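Local coordinates for protein hookworm platelet inhibitor 1 (PDB 4TPV) that inhibits platelet aggregation and adhesion to fibrinogen and collagen, probably by binding platelet integrins, as a secreted CAP-superfamily toxin of the canine hookworm, at residues Y2-R8 with Y44-E50; Y26-F30 with M112-H117; E68-V72 with E83-W88; P154-C158 with N173-I177. One frame throughout, in Å; residues are numbered along the deposited sequence. Where two conformers were deposited one is given.

Along the chain, interaction 1 (2-8 with 44-50) crosses interaction 2 (26-30 with 112-117), interaction 3 (68-72 with 83-88) is nested within the loop that interaction 2 closes, and interaction 4 (154-158 with 173-177) follows last. Interaction 2 joins helix 13-34 to the end of helix 107-113 near the chain's centre. Interaction 3 sets helix 80-89 on strand 68-73 and touches it, M112 CE lying 3.6 Å from W88 CB. The centre of interaction 1 is about 21 Å from that of interaction 2 and 19 Å from that of interaction 3, without touching. Interactions 3 and 4 lie about 26 Å apart, centre to centre. Disulfides tie down the terminal segments in interactions 1 and 4.

Interaction 1: residues Y2-R8 with Y44-E50; sequences YSLCQQR and YDCTLEE
R8 reaches two consecutive glutamates of helix 46-56 with two different nitrogens. Its NE donates to E49 OE1 over 3.0 Å, arriving on the anti side of that oxygen, while NH2 donates to E50 OE1, also at 3.0 Å and almost straight (175°). Both acceptors lie at the edge of the guanidinium, near its plane; the E50 carboxylate is nearly coplanar with it, whereas that of E49 is turned by 56° and E49 approaches from the opposite direction. Water 2 joins Q6 N to E49 OE1, and water 1 links R8 NH1 to E50 OE1, which would help fix the guanidinium's rotation. The other oxygen of E49, OE2, accepts from Y44 OH over 2.6 Å through its anti lone pair, so this buried carboxylate is gripped at both oxygens.

Nearby, the C5-C46 disulfide, with a chi3 of -101°, ties the N-terminal loop covalently to the first turn of the helix. C5 SG also lies 3.9 Å from Y44 CE2, at the edge of the tyrosine ring. Y2 turns its ring edge toward the face of Y44 in an offset edge-to-face pair, with Y2 CE1 3.7 Å from Y44 CB.

D45 N-caps helix 46-56 by accepting from L48 N. R16 also bridges to E49 and K54 to E50; R8 makes a cation-pi contact with Y53 and binds a glycerol, probably from crystallisation. With Y2 on D13 and E17 and R8 on R16, the loop lies against helices 13-34 and 46-56, while Y44 OH, meeting C122 N, ties the latter side to strand 119-127.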
# COMPACT_ATOMS: atom_id res chain seq x y z
N TYR A 2 -8.85 -13.20 -6.32
CA TYR A 2 -9.60 -12.78 -5.14
C TYR A 2 -10.54 -13.85 -4.65
O TYR A 2 -11.54 -13.53 -4.00
CB TYR A 2 -10.42 -11.52 -5.43
CG TYR A 2 -9.65 -10.46 -6.14
CD1 TYR A 2 -8.61 -9.80 -5.50
CD2 TYR A 2 -9.96 -10.10 -7.44
CE1 TYR A 2 -7.88 -8.81 -6.16
CE2 TYR A 2 -9.25 -9.13 -8.10
CZ TYR A 2 -8.22 -8.49 -7.46
OH TYR A 2 -7.53 -7.52 -8.14
N SER A 3 -10.24 -15.11 -4.96
CA SER A 3 -11.16 -16.19 -4.65
C SER A 3 -11.40 -16.34 -3.15
O SER A 3 -12.45 -16.82 -2.72
CB SER A 3 -10.64 -17.51 -5.24
OG SER A 3 -9.34 -17.82 -4.78
N LEU A 4 -10.43 -15.92 -2.34
CA LEU A 4 -10.51 -16.13 -0.89
C LEU A 4 -11.18 -14.94 -0.21
O LEU A 4 -11.30 -14.90 1.02
CB LEU A 4 -9.13 -16.35 -0.31
CG LEU A 4 -8.34 -17.47 -0.98
CD1 LEU A 4 -6.96 -17.60 -0.34
CD2 LEU A 4 -9.10 -18.77 -0.87
N CYS A 5 -11.58 -13.96 -1.01
CA CYS A 5 -12.31 -12.82 -0.47
C CYS A 5 -13.78 -13.12 -0.48
O CYS A 5 -14.28 -13.84 -1.35
CB CYS A 5 -12.05 -11.54 -1.26
SG CYS A 5 -10.47 -10.70 -0.95
N GLN A 6 -14.48 -12.55 0.49
CA GLN A 6 -15.91 -12.75 0.60
C GLN A 6 -16.63 -11.54 0.04
O GLN A 6 -16.01 -10.50 -0.23
CB GLN A 6 -16.30 -12.97 2.05
CG GLN A 6 -16.28 -11.69 2.85
CD GLN A 6 -16.36 -11.95 4.32
OE1 GLN A 6 -15.34 -12.22 4.97
NE2 GLN A 6 -17.57 -11.86 4.87
N GLN A 7 -17.95 -11.67 -0.14
CA GLN A 7 -18.73 -10.56 -0.65
C GLN A 7 -18.71 -9.40 0.34
O GLN A 7 -19.01 -9.59 1.51
CB GLN A 7 -20.18 -10.98 -0.93
CG GLN A 7 -20.86 -10.07 -1.94
CD GLN A 7 -22.33 -9.86 -1.65
OE1 GLN A 7 -23.05 -10.79 -1.27
NE2 GLN A 7 -22.79 -8.62 -1.82
N ARG A 8 -18.35 -8.21 -0.13
CA ARG A 8 -18.40 -7.04 0.72
C ARG A 8 -19.42 -6.05 0.19
O ARG A 8 -19.63 -5.96 -1.02
CB ARG A 8 -17.03 -6.36 0.82
CG ARG A 8 -15.91 -7.28 1.32
CD ARG A 8 -16.02 -7.66 2.80
NE ARG A 8 -14.81 -8.38 3.21
CZ ARG A 8 -14.59 -8.84 4.44
NH1 ARG A 8 -15.48 -8.64 5.39
NH2 ARG A 8 -13.47 -9.49 4.72
N TYR A 44 -2.68 -8.20 -4.03
CA TYR A 44 -3.82 -8.11 -3.11
C TYR A 44 -3.86 -9.34 -2.19
O TYR A 44 -3.52 -10.44 -2.60
CB TYR A 44 -5.15 -7.98 -3.87
CG TYR A 44 -6.21 -7.37 -2.99
CD1 TYR A 44 -6.24 -5.99 -2.78
CD2 TYR A 44 -7.15 -8.17 -2.33
CE1 TYR A 44 -7.18 -5.42 -1.96
CE2 TYR A 44 -8.10 -7.60 -1.50
CZ TYR A 44 -8.11 -6.23 -1.32
OH TYR A 44 -9.04 -5.64 -0.50
N ASP A 45 -4.25 -9.14 -0.94
CA ASP A 45 -4.23 -10.23 0.04
C ASP A 45 -5.54 -10.23 0.80
O ASP A 45 -5.84 -9.28 1.53
CB ASP A 45 -3.04 -10.06 1.00
CG ASP A 45 -2.90 -11.23 1.95
OD1 ASP A 45 -3.64 -11.29 2.96
OD2 ASP A 45 -2.04 -12.09 1.67
N CYS A 46 -6.34 -11.27 0.58
CA CYS A 46 -7.68 -11.28 1.19
C CYS A 46 -7.62 -11.45 2.71
O CYS A 46 -8.56 -11.08 3.40
CB CYS A 46 -8.56 -12.34 0.55
SG CYS A 46 -8.92 -11.97 -1.18
N THR A 47 -6.52 -11.99 3.24
CA THR A 47 -6.34 -12.03 4.69
C THR A 47 -6.13 -10.62 5.29
O THR A 47 -6.72 -10.28 6.33
CB THR A 47 -5.18 -12.95 5.05
OG1 THR A 47 -5.55 -14.30 4.73
CG2 THR A 47 -4.88 -12.86 6.54
N LEU A 48 -5.31 -9.80 4.64
CA LEU A 48 -5.17 -8.41 5.04
C LEU A 48 -6.47 -7.64 4.86
O LEU A 48 -6.76 -6.73 5.64
CB LEU A 48 -4.06 -7.73 4.25
CG LEU A 48 -2.69 -8.25 4.62
CD1 LEU A 48 -1.63 -7.43 3.89
CD2 LEU A 48 -2.47 -8.18 6.13
N GLU A 49 -7.26 -7.99 3.84
CA GLU A 49 -8.56 -7.35 3.70
C GLU A 49 -9.43 -7.61 4.92
O GLU A 49 -10.08 -6.69 5.43
CB GLU A 49 -9.30 -7.82 2.44
CG GLU A 49 -10.76 -7.31 2.39
CD GLU A 49 -11.48 -7.64 1.08
OE1 GLU A 49 -12.58 -8.23 1.16
OE2 GLU A 49 -10.96 -7.29 0.01
N GLU A 50 -9.45 -8.85 5.41
CA GLU A 50 -10.24 -9.14 6.60
C GLU A 50 -9.70 -8.36 7.81
O GLU A 50 -10.48 -7.83 8.60
CB GLU A 50 -10.27 -10.64 6.89
CG GLU A 50 -10.78 -10.97 8.29
CD GLU A 50 -12.28 -10.77 8.50
OE1 GLU A 50 -12.99 -10.34 7.57
OE2 GLU A 50 -12.74 -11.04 9.63
O HOH W 1 -15.58 -10.31 7.88
O HOH W 2 -13.07 -10.63 1.98
O HOH W 3 -11.42 -11.54 3.58

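Interaction 2: residues Y26-F30 with M112-H117; sequences YRAAF and MVWDSH
R27 pushes its guanidinium from helix 13-34 into the turn that follows helix 107-113 and binds a cluster of backbone carbonyls there. NH1 donates to M112 O at 2.8 Å and to W114 O at the same distance; NH2 also donates to W114 O, over 3.1 Å, so one oxygen is held end-on by two nitrogens. All three bonds lie close to the guanidinium plane, yet NH1 sits well above the carbonyl plane of M112, 43° out of it. The chain reaches this position because it bends at chi3 (66°), and NE is occupied by R40 O. The positive group is therefore buried among neutral carbonyls, which probably stabilise its charge.

W114 O also accepts from H117 N, within the type I turn W114-H117. In this way R27, on a helix of the CAP core, binds carbonyls of the turn after helix 107-113 and joins two elements far apart in sequence. H117, the last residue of the turn, hydrogen-bonds through NE2 to E67 OE2.

The apolar part is also close. V113 CG2 lies over the centre of the F30 ring, 4.1 Å from its centroid and 8° off the normal, as a CH-pi contact; F30 itself stacks with Y34 and meets Y149 edge-to-face. Against this buried, well-bonded cluster, the link from R27 NH2 to D115 O is only a weak bond. On the Y26 side, which is partly exposed, M112 sets its SD at the edge of the tyrosine ring, a Met-aromatic contact, and its CE 3.6 Å from Y26 CD2, while Y26 stacks against W89.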
# COMPACT_ATOMS: atom_id res chain seq x y z
N TYR A 26 2.02 3.89 -7.98
CA TYR A 26 2.69 4.79 -7.06
C TYR A 26 4.09 4.28 -6.76
O TYR A 26 5.06 5.02 -6.72
CB TYR A 26 1.94 4.91 -5.73
CG TYR A 26 0.59 5.59 -5.77
CD1 TYR A 26 0.26 6.47 -6.77
CD2 TYR A 26 -0.34 5.36 -4.77
CE1 TYR A 26 -0.98 7.10 -6.79
CE2 TYR A 26 -1.58 5.97 -4.78
CZ TYR A 26 -1.88 6.85 -5.79
OH TYR A 26 -3.12 7.45 -5.80
N ARG A 27 4.20 2.97 -6.54
CA ARG A 27 5.50 2.40 -6.18
C ARG A 27 6.49 2.41 -7.36
O ARG A 27 7.69 2.62 -7.19
CB ARG A 27 5.29 0.98 -5.60
CG ARG A 27 4.57 1.00 -4.25
CD ARG A 27 4.10 -0.40 -3.81
NE ARG A 27 5.23 -1.29 -3.54
CZ ARG A 27 5.92 -1.31 -2.40
NH1 ARG A 27 5.59 -0.47 -1.42
NH2 ARG A 27 6.95 -2.13 -2.24
N ALA A 28 5.99 2.19 -8.58
CA ALA A 28 6.82 2.28 -9.78
C ALA A 28 7.29 3.72 -10.02
O ALA A 28 8.45 3.95 -10.36
CB ALA A 28 6.05 1.76 -10.99
N ALA A 29 6.38 4.68 -9.87
CA ALA A 29 6.75 6.09 -10.02
C ALA A 29 7.79 6.43 -8.98
O ALA A 29 8.80 7.07 -9.27
CB ALA A 29 5.53 6.99 -9.88
N PHE A 30 7.54 5.99 -7.75
CA PHE A 30 8.47 6.29 -6.68
C PHE A 30 9.83 5.64 -6.93
O PHE A 30 10.88 6.28 -6.74
CB PHE A 30 7.90 5.83 -5.33
CG PHE A 30 8.58 6.47 -4.16
CD1 PHE A 30 9.71 5.91 -3.61
CD2 PHE A 30 8.07 7.63 -3.62
CE1 PHE A 30 10.33 6.50 -2.52
CE2 PHE A 30 8.68 8.23 -2.54
CZ PHE A 30 9.81 7.67 -1.99
N MET A 112 2.62 3.00 1.73
CA MET A 112 2.43 2.70 0.32
C MET A 112 3.73 2.44 -0.42
O MET A 112 3.74 1.65 -1.36
CB MET A 112 1.66 3.83 -0.39
CG MET A 112 0.22 3.97 0.06
SD MET A 112 -0.82 4.82 -1.14
CE MET A 112 0.02 6.38 -1.32
N VAL A 113 4.83 3.07 -0.01
CA VAL A 113 6.10 2.91 -0.73
C VAL A 113 7.21 2.21 0.08
O VAL A 113 8.36 2.14 -0.37
CB VAL A 113 6.61 4.27 -1.26
CG1 VAL A 113 5.56 4.88 -2.20
CG2 VAL A 113 7.00 5.23 -0.11
N TRP A 114 6.86 1.64 1.23
CA TRP A 114 7.84 0.85 1.99
C TRP A 114 8.36 -0.28 1.10
O TRP A 114 7.55 -1.04 0.55
CB TRP A 114 7.21 0.29 3.28
CG TRP A 114 8.25 0.13 4.34
CD1 TRP A 114 9.11 -0.93 4.50
CD2 TRP A 114 8.59 1.08 5.36
NE1 TRP A 114 9.95 -0.70 5.57
CE2 TRP A 114 9.65 0.52 6.12
CE3 TRP A 114 8.08 2.33 5.73
CZ2 TRP A 114 10.23 1.18 7.21
CZ3 TRP A 114 8.66 3.00 6.82
CH2 TRP A 114 9.73 2.41 7.54
N ASP A 115 9.67 -0.41 0.93
CA ASP A 115 10.12 -1.21 -0.21
C ASP A 115 9.80 -2.70 0.01
O ASP A 115 9.47 -3.40 -0.95
CB ASP A 115 11.62 -0.94 -0.56
CG ASP A 115 12.59 -1.24 0.56
OD1 ASP A 115 12.21 -1.62 1.68
OD2 ASP A 115 13.79 -1.06 0.30
N SER A 116 9.81 -3.15 1.27
CA SER A 116 9.61 -4.57 1.54
C SER A 116 8.13 -4.93 1.61
O SER A 116 7.79 -6.12 1.71
CB SER A 116 10.32 -4.99 2.83
OG SER A 116 9.87 -4.21 3.92
N HIS A 117 7.26 -3.94 1.57
CA HIS A 117 5.82 -4.25 1.52
C HIS A 117 5.44 -4.93 0.21
O HIS A 117 5.71 -4.39 -0.86
CB HIS A 117 4.96 -3.00 1.71
CG HIS A 117 4.80 -2.58 3.14
ND1 HIS A 117 4.24 -1.37 3.50
CD2 HIS A 117 5.15 -3.20 4.29
CE1 HIS A 117 4.26 -1.26 4.82
NE2 HIS A 117 4.79 -2.36 5.32

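Interaction 3: residues E68-V72 with E83-W88; sequences ENVDV and EAGNSW
Strand 68-73, an outermost strand of the mixed CAP sheet, is packed by helix 80-89; W88 carries most of the helix's share of the contact, and D71 most of the strand's. W88 NE1 donates to V70 O over 3.1 Å, but the donor stands 70° out of the carbonyl plane, so the bond comes in above the peptide. N69 CB lies 3.7 Å from the centroid of the six-membered ring of W88, over its face, a CH-pi contact. A84 O of the helix's own backbone covers the opposite face. D71 flanks the indole too, its CB 3.5 Å from W88 NE1.

With CG anti to the backbone N (chi1 -168°), the D71 carboxylate is carried toward the helix, putting OD2 3.3 Å from A84 CA. The segment axes approach to 8.7 Å at 112°, so the helix runs steeply across the strand.

The N69 amide is held by N111 and by N108 O of helix 107-113, and W88 touches M112 of the same helix and Y137 of strand 130-138. The indole is thus wedged between the sheet and a second helix.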
# COMPACT_ATOMS: atom_id res chain seq x y z
N GLU A 68 -1.16 0.16 9.06
CA GLU A 68 -2.49 0.57 8.65
C GLU A 68 -2.54 2.00 8.10
O GLU A 68 -1.93 2.92 8.66
CB GLU A 68 -3.45 0.44 9.82
CG GLU A 68 -4.87 0.78 9.45
CD GLU A 68 -5.81 0.46 10.58
OE1 GLU A 68 -5.86 1.24 11.54
OE2 GLU A 68 -6.48 -0.60 10.52
N ASN A 69 -3.26 2.17 7.00
CA ASN A 69 -3.61 3.50 6.48
C ASN A 69 -5.10 3.74 6.65
O ASN A 69 -5.90 2.82 6.45
CB ASN A 69 -3.24 3.63 4.99
CG ASN A 69 -1.76 3.88 4.76
OD1 ASN A 69 -0.97 3.95 5.69
ND2 ASN A 69 -1.40 4.03 3.49
N VAL A 70 -5.49 4.97 7.00
CA VAL A 70 -6.89 5.33 7.11
C VAL A 70 -7.17 6.61 6.36
O VAL A 70 -6.34 7.52 6.35
CB VAL A 70 -7.32 5.50 8.59
CG1 VAL A 70 -8.82 5.78 8.72
CG2 VAL A 70 -6.93 4.27 9.38
N ASP A 71 -8.33 6.65 5.70
CA ASP A 71 -8.82 7.89 5.12
C ASP A 71 -10.29 8.05 5.44
O ASP A 71 -11.02 7.07 5.51
CB ASP A 71 -8.61 7.88 3.61
CG ASP A 71 -8.85 9.25 2.98
OD1 ASP A 71 -8.69 10.29 3.66
OD2 ASP A 71 -9.19 9.26 1.78
N VAL A 72 -10.72 9.29 5.67
CA VAL A 72 -12.08 9.58 6.08
C VAL A 72 -12.63 10.73 5.23
O VAL A 72 -12.01 11.79 5.16
CB VAL A 72 -12.16 9.98 7.58
CG1 VAL A 72 -13.60 10.32 7.97
CG2 VAL A 72 -11.61 8.88 8.47
N GLU A 83 -9.89 8.46 -4.36
CA GLU A 83 -10.06 9.43 -3.27
C GLU A 83 -9.07 9.11 -2.14
O GLU A 83 -8.35 10.00 -1.67
CB GLU A 83 -11.52 9.44 -2.79
CG GLU A 83 -11.93 10.63 -1.92
CD GLU A 83 -12.01 11.97 -2.66
OE1 GLU A 83 -12.54 12.05 -3.81
OE2 GLU A 83 -11.57 12.97 -2.06
N ALA A 84 -8.97 7.85 -1.76
CA ALA A 84 -8.02 7.44 -0.73
C ALA A 84 -6.59 7.53 -1.23
O ALA A 84 -5.72 8.09 -0.54
CB ALA A 84 -8.32 6.01 -0.26
N GLY A 85 -6.32 6.95 -2.39
CA GLY A 85 -4.97 6.91 -2.91
C GLY A 85 -4.36 8.30 -3.01
O GLY A 85 -3.22 8.51 -2.62
N ASN A 86 -5.14 9.24 -3.51
CA ASN A 86 -4.62 10.59 -3.71
C ASN A 86 -4.35 11.30 -2.39
O ASN A 86 -3.36 12.04 -2.26
CB ASN A 86 -5.58 11.40 -4.59
CG ASN A 86 -5.32 11.19 -6.05
OD1 ASN A 86 -4.47 11.85 -6.64
ND2 ASN A 86 -6.02 10.24 -6.65
N SER A 87 -5.21 11.09 -1.41
CA SER A 87 -4.98 11.67 -0.09
C SER A 87 -3.68 11.13 0.49
O SER A 87 -2.87 11.90 1.00
CB SER A 87 -6.14 11.38 0.86
OG SER A 87 -5.99 12.13 2.05
N TRP A 88 -3.47 9.82 0.40
CA TRP A 88 -2.26 9.21 0.94
C TRP A 88 -1.03 9.61 0.13
O TRP A 88 0.02 9.95 0.69
CB TRP A 88 -2.43 7.69 1.00
CG TRP A 88 -3.56 7.27 1.91
CD1 TRP A 88 -4.12 8.02 2.88
CD2 TRP A 88 -4.26 6.02 1.90
NE1 TRP A 88 -5.14 7.32 3.50
CE2 TRP A 88 -5.25 6.09 2.90
CE3 TRP A 88 -4.17 4.87 1.12
CZ2 TRP A 88 -6.11 5.03 3.18
CZ3 TRP A 88 -5.03 3.82 1.39
CH2 TRP A 88 -5.99 3.90 2.41

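Interaction 4: residues P154-C158 with N173-I177; sequences PCSRC and NLLCI
C158 and C176 both set SG anti to the carbonyl carbon (chi1 -70° and -55°), which brings C158 SG and C176 SG to bonding distance, 2.1 Å, with a chi3 of -84°. C155 adopts the same kind of chi1, but its SG is bonded to C167. That C155 SG passes 3.2 Å from L175 O and 3.5 Å from N173 O, so it lies against the backbone of 173-177 without being joined to it.

Beside the sulfurs, P154 and L174 lie side by side and point the same way, P154 CB meeting L174 CD2 at 3.6 Å. Water 4 joins the two backbones, accepting from C155 N and donating to L174 O. L174 also rests on A28 and R32 of helix 13-34, which covers this side of the contact.

The type I turn C155-C158 places its two end cysteines for separate disulfides, C155 to C167 and C158 to C176. Both disulfides run from this one turn to the two strands of the small antiparallel sheet 166-167/176-177, tying together a disulfide-rich C-terminal region that has little regular secondary structure.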
# COMPACT_ATOMS: atom_id res chain seq x y z
N PRO A 154 17.05 0.44 -9.76
CA PRO A 154 15.86 -0.38 -9.49
C PRO A 154 16.12 -1.87 -9.79
O PRO A 154 16.85 -2.24 -10.73
CB PRO A 154 14.81 0.24 -10.41
CG PRO A 154 15.21 1.72 -10.42
CD PRO A 154 16.71 1.66 -10.51
N CYS A 155 15.57 -2.70 -8.92
CA CYS A 155 15.70 -4.16 -9.00
C CYS A 155 17.10 -4.71 -8.73
O CYS A 155 17.29 -5.92 -8.72
CB CYS A 155 15.24 -4.66 -10.37
SG CYS A 155 13.45 -4.86 -10.50
N SER A 156 18.07 -3.85 -8.44
CA SER A 156 19.42 -4.32 -8.21
C SER A 156 19.54 -5.17 -6.94
O SER A 156 20.52 -5.89 -6.77
CB SER A 156 20.40 -3.13 -8.15
OG SER A 156 20.07 -2.25 -7.09
N ARG A 157 18.56 -5.08 -6.05
CA ARG A 157 18.65 -5.84 -4.81
C ARG A 157 17.42 -6.73 -4.56
O ARG A 157 17.16 -7.08 -3.43
CB ARG A 157 18.88 -4.90 -3.62
CG ARG A 157 20.29 -4.31 -3.61
CD ARG A 157 20.51 -3.34 -2.46
NE ARG A 157 20.43 -3.97 -1.14
CZ ARG A 157 20.68 -3.32 0.00
NH1 ARG A 157 21.02 -2.04 -0.01
NH2 ARG A 157 20.57 -3.96 1.16
N CYS A 158 16.69 -7.09 -5.62
CA CYS A 158 15.59 -8.05 -5.48
C CYS A 158 16.00 -9.35 -4.76
O CYS A 158 15.23 -9.94 -4.01
CB CYS A 158 15.01 -8.40 -6.86
SG CYS A 158 14.09 -7.04 -7.62
N ASN A 173 10.21 -3.30 -15.10
CA ASN A 173 11.43 -3.75 -14.45
C ASN A 173 11.92 -2.80 -13.36
O ASN A 173 13.14 -2.61 -13.18
CB ASN A 173 12.52 -3.98 -15.50
CG ASN A 173 12.19 -5.15 -16.40
OD1 ASN A 173 11.90 -4.97 -17.58
ND2 ASN A 173 12.20 -6.35 -15.83
N LEU A 174 10.97 -2.26 -12.61
CA LEU A 174 11.26 -1.36 -11.51
C LEU A 174 11.01 -2.01 -10.16
O LEU A 174 11.59 -1.58 -9.16
CB LEU A 174 10.39 -0.10 -11.60
CG LEU A 174 10.77 0.88 -12.72
CD1 LEU A 174 9.68 1.91 -12.91
CD2 LEU A 174 12.12 1.54 -12.42
N LEU A 175 10.15 -3.03 -10.15
CA LEU A 175 9.69 -3.67 -8.92
C LEU A 175 10.12 -5.13 -8.84
O LEU A 175 10.47 -5.74 -9.85
CB LEU A 175 8.16 -3.57 -8.81
CG LEU A 175 7.53 -2.18 -8.99
CD1 LEU A 175 6.02 -2.22 -8.74
CD2 LEU A 175 8.21 -1.13 -8.12
N CYS A 176 10.12 -5.68 -7.63
CA CYS A 176 10.51 -7.08 -7.41
C CYS A 176 9.29 -7.94 -7.19
O CYS A 176 8.46 -7.61 -6.37
CB CYS A 176 11.42 -7.21 -6.20
SG CYS A 176 12.89 -6.17 -6.20
N ILE A 177 9.20 -9.07 -7.89
CA ILE A 177 8.04 -9.96 -7.75
C ILE A 177 8.44 -11.38 -7.31
O ILE A 177 9.49 -11.88 -7.70
CB ILE A 177 7.25 -10.03 -9.08
CG1 ILE A 177 5.93 -10.78 -8.92
CG2 ILE A 177 8.10 -10.64 -10.21
CD1 ILE A 177 4.93 -10.07 -8.05
O HOH W 4 13.42 -1.72 -7.18